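Long-range contact in putative invasin (Yersinia pseudotuberculosis IP 31758, PDB 5N40), which probably acts as a surface adhesin of the invasin family, presenting a C-type lectin-like domain at the end of immunoglobulin-like domains: residues 212-224 and 228-239. The protein carries 1 engineered substitution. Sequence-based numbering, arbitrary orientation.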
# COMPACT_ATOMS: atom_id res chain seq x y z
N THR A 212 -5.91 -2.05 -6.03
CA THR A 212 -6.45 -0.72 -5.74
C THR A 212 -5.35 0.30 -5.96
O THR A 212 -4.17 -0.01 -5.83
CB THR A 212 -6.99 -0.63 -4.30
OG1 THR A 212 -7.96 0.43 -4.20
CG2 THR A 212 -5.86 -0.37 -3.29
N ASN A 213 -5.75 1.52 -6.30
CA ASN A 213 -4.81 2.60 -6.55
C ASN A 213 -4.73 3.53 -5.35
O ASN A 213 -5.75 3.86 -4.73
CB ASN A 213 -5.22 3.40 -7.79
CG ASN A 213 -5.03 2.63 -9.07
OD1 ASN A 213 -4.14 1.79 -9.18
ND2 ASN A 213 -5.87 2.91 -10.06
N VAL A 214 -3.51 3.94 -5.02
CA VAL A 214 -3.28 4.97 -4.02
C VAL A 214 -2.40 6.05 -4.64
O VAL A 214 -1.43 5.76 -5.35
CB VAL A 214 -2.64 4.39 -2.74
CG1 VAL A 214 -3.62 3.43 -2.05
CG2 VAL A 214 -1.32 3.69 -3.06
N THR A 215 -2.75 7.30 -4.37
CA THR A 215 -2.04 8.45 -4.92
C THR A 215 -1.64 9.34 -3.76
O THR A 215 -2.47 9.65 -2.90
CB THR A 215 -2.91 9.21 -5.92
OG1 THR A 215 -3.25 8.33 -7.00
CG2 THR A 215 -2.19 10.44 -6.47
N PHE A 216 -0.37 9.74 -3.73
CA PHE A 216 0.14 10.65 -2.71
C PHE A 216 0.71 11.88 -3.41
O PHE A 216 1.69 11.78 -4.15
CB PHE A 216 1.19 9.97 -1.83
CG PHE A 216 0.63 8.88 -0.95
CD1 PHE A 216 0.49 7.57 -1.42
CD2 PHE A 216 0.22 9.16 0.34
CE1 PHE A 216 -0.02 6.57 -0.60
CE2 PHE A 216 -0.30 8.17 1.15
CZ PHE A 216 -0.41 6.87 0.68
N ASN A 217 0.08 13.02 -3.17
CA ASN A 217 0.46 14.26 -3.84
C ASN A 217 1.79 14.78 -3.34
O ASN A 217 2.08 14.75 -2.14
CB ASN A 217 -0.60 15.33 -3.60
CG ASN A 217 -1.95 14.95 -4.13
OD1 ASN A 217 -2.06 14.39 -5.23
ND2 ASN A 217 -3.00 15.27 -3.37
N VAL A 218 2.60 15.28 -4.27
CA VAL A 218 3.86 15.95 -3.96
C VAL A 218 3.61 17.46 -3.92
O VAL A 218 2.83 18.00 -4.71
CB VAL A 218 4.93 15.58 -5.00
CG1 VAL A 218 4.64 16.24 -6.35
CG2 VAL A 218 6.31 15.94 -4.48
N ILE A 219 4.28 18.15 -2.99
CA ILE A 219 3.95 19.56 -2.78
C ILE A 219 4.38 20.41 -3.97
O ILE A 219 3.78 21.46 -4.23
CB ILE A 219 4.56 20.04 -1.45
CG1 ILE A 219 4.00 21.41 -1.04
CG2 ILE A 219 6.08 20.09 -1.54
CD1 ILE A 219 2.51 21.40 -0.67
N THR A 220 5.38 19.96 -4.72
CA THR A 220 6.01 20.77 -5.75
C THR A 220 5.32 20.68 -7.10
O THR A 220 5.86 21.21 -8.09
CB THR A 220 7.49 20.39 -5.89
OG1 THR A 220 7.65 18.96 -5.95
CG2 THR A 220 8.29 20.94 -4.73
N SER A 221 4.15 20.05 -7.18
CA SER A 221 3.35 20.03 -8.39
C SER A 221 1.98 20.65 -8.12
O SER A 221 1.38 20.41 -7.07
CB SER A 221 3.16 18.60 -8.91
OG SER A 221 4.33 18.12 -9.53
N PRO A 222 1.45 21.43 -9.05
CA PRO A 222 0.11 21.97 -8.85
C PRO A 222 -0.96 20.91 -9.04
O PRO A 222 -0.78 19.93 -9.78
CB PRO A 222 0.00 23.07 -9.90
CG PRO A 222 0.92 22.64 -10.99
CD PRO A 222 2.02 21.83 -10.35
N ASP A 223 -2.09 21.10 -8.35
CA ASP A 223 -3.24 20.21 -8.47
C ASP A 223 -4.02 20.65 -9.70
O ASP A 223 -5.04 21.34 -9.63
CB ASP A 223 -4.10 20.24 -7.22
CG ASP A 223 -5.26 19.25 -7.28
OD1 ASP A 223 -5.24 18.35 -8.15
OD2 ASP A 223 -6.20 19.38 -6.46
N SER A 224 -3.50 20.25 -10.86
CA SER A 224 -4.07 20.58 -12.16
C SER A 224 -4.06 19.34 -13.02
O SER A 224 -3.09 18.58 -13.01
CB SER A 224 -3.27 21.69 -12.85
OG SER A 224 -3.55 21.70 -14.24
N SER A 228 2.22 17.29 -14.71
CA SER A 228 2.85 16.00 -14.97
C SER A 228 2.65 15.04 -13.81
O SER A 228 2.29 13.87 -14.01
CB SER A 228 4.34 16.19 -15.26
OG SER A 228 4.54 16.88 -16.48
N MET A 229 2.89 15.51 -12.59
CA MET A 229 2.78 14.70 -11.39
C MET A 229 1.49 15.02 -10.64
O MET A 229 0.81 16.02 -10.91
CB MET A 229 3.99 14.95 -10.47
CG MET A 229 5.33 15.07 -11.18
SD MET A 229 5.77 13.64 -12.18
CE MET A 229 5.96 12.40 -10.91
N TRP A 230 1.18 14.17 -9.67
CA TRP A 230 0.07 14.41 -8.76
C TRP A 230 0.55 15.30 -7.62
O TRP A 230 1.46 14.90 -6.88
CB TRP A 230 -0.47 13.09 -8.21
CG TRP A 230 -1.00 12.16 -9.25
CD1 TRP A 230 -0.33 11.16 -9.89
CD2 TRP A 230 -2.34 12.13 -9.76
NE1 TRP A 230 -1.16 10.51 -10.77
CE2 TRP A 230 -2.40 11.09 -10.71
CE3 TRP A 230 -3.48 12.89 -9.51
CZ2 TRP A 230 -3.57 10.79 -11.40
CZ3 TRP A 230 -4.64 12.59 -10.19
CH2 TRP A 230 -4.68 11.55 -11.13
N GLY A 231 -0.07 16.47 -7.44
CA GLY A 231 0.46 17.47 -6.53
C GLY A 231 -0.62 18.19 -5.74
O GLY A 231 -1.81 18.09 -6.04
N ASN A 232 -0.16 18.94 -4.72
CA ASN A 232 -1.05 19.79 -3.92
C ASN A 232 -0.39 21.13 -3.63
O ASN A 232 -0.52 21.66 -2.52
CB ASN A 232 -1.44 19.11 -2.61
CG ASN A 232 -0.27 18.93 -1.67
OD1 ASN A 232 0.83 18.56 -2.10
ND2 ASN A 232 -0.48 19.20 -0.38
N MET A 233 0.31 21.69 -4.61
CA MET A 233 0.98 22.97 -4.41
C MET A 233 -0.02 24.03 -3.97
O MET A 233 -1.17 24.03 -4.41
CB MET A 233 1.67 23.40 -5.71
CG MET A 233 2.42 24.71 -5.63
SD MET A 233 3.08 25.21 -7.23
CE MET A 233 4.15 23.81 -7.55
N ALA A 234 0.42 24.92 -3.08
CA ALA A 234 -0.43 26.04 -2.66
C ALA A 234 -0.87 26.85 -3.88
O ALA A 234 -0.04 27.30 -4.67
CB ALA A 234 0.31 26.93 -1.68
N GLU A 235 -2.18 27.06 -4.01
CA GLU A 235 -2.69 27.85 -5.12
C GLU A 235 -2.40 29.33 -4.90
O GLU A 235 -2.12 30.06 -5.86
CB GLU A 235 -4.19 27.64 -5.29
CG GLU A 235 -4.59 26.24 -5.70
CD GLU A 235 -4.20 25.89 -7.13
OE1 GLU A 235 -3.88 26.80 -7.92
OE2 GLU A 235 -4.22 24.68 -7.47
N THR A 236 -2.53 29.79 -3.66
CA THR A 236 -2.18 31.14 -3.25
C THR A 236 -1.50 31.08 -1.89
O THR A 236 -1.65 30.10 -1.14
CB THR A 236 -3.42 32.06 -3.15
OG1 THR A 236 -4.28 31.59 -2.11
CG2 THR A 236 -4.19 32.09 -4.46
N LEU A 237 -0.76 32.13 -1.57
CA LEU A 237 -0.23 32.35 -0.23
C LEU A 237 -0.52 33.80 0.17
O LEU A 237 -0.59 34.68 -0.68
CB LEU A 237 1.28 32.09 -0.16
CG LEU A 237 1.77 30.68 -0.51
CD1 LEU A 237 3.28 30.70 -0.69
CD2 LEU A 237 1.37 29.68 0.55
N THR A 238 -0.69 34.03 1.46
CA THR A 238 -0.99 35.37 1.96
C THR A 238 0.02 35.81 3.00
O THR A 238 0.41 35.03 3.88
CB THR A 238 -2.41 35.41 2.53
OG1 THR A 238 -3.35 35.01 1.52
CG2 THR A 238 -2.76 36.81 3.02
N ALA A 239 0.44 37.07 2.91
CA ALA A 239 1.34 37.65 3.89
C ALA A 239 0.88 39.08 4.17
O ALA A 239 1.00 39.95 3.30
CB ALA A 239 2.79 37.62 3.42
O HOH W 1 -1.37 17.34 -9.95
O HOH W 2 -4.70 24.33 -9.93
O HOH W 3 -2.25 23.25 -6.71
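Thr215 sets its methyl on the indole of Trp230: CG2 lies 3.8 Å from the centroid of the five-membered ring and 26° off its normal, a CH-pi contact over the face. The threonine torsion (chi1 -61°) puts CG2 trans to the backbone N, and the two side chains cross at about a right angle. Beside this pair, the Asn217 amide packs its OD1 3.6 Å from Trp230 CB, while Arg116 and Asn118 of the adjoining strand 116-118 take its polar ends.

Three backbone hydrogen bonds then join the segments. Val218 N donates to Trp230 O at 2.9 Å, nearly straight at 167° and on a carbonyl lone pair, whereas Asn232 N reaches Val218 O from above the carbonyl plane. Met233 N closes the set on Ser221 O. Gly231 CA makes CA-H...O contacts with Val218 O (3.0 Å) and Ser221 O (3.1 Å).

Met233 runs extended through chi2 and bends at chi3, laying CE 4.0 Å from Pro222 CD as the two side chains lie alongside each other. One water joins Pro222 O, Met229 O and Gly231 N; another links Asp223 N, Met233 O and Glu235 OE2. The Asp223 carboxylate is salt-bridged to Arg116 and Arg153, and that of Glu235 to Arg246.

The type I turn from Val218 to Ser221 and the single beta bridge between Val218 and Gly231 lie at the interdomain junction where the last strand of the immunoglobulin-like domain leads into the C-type lectin-like adhesion domain.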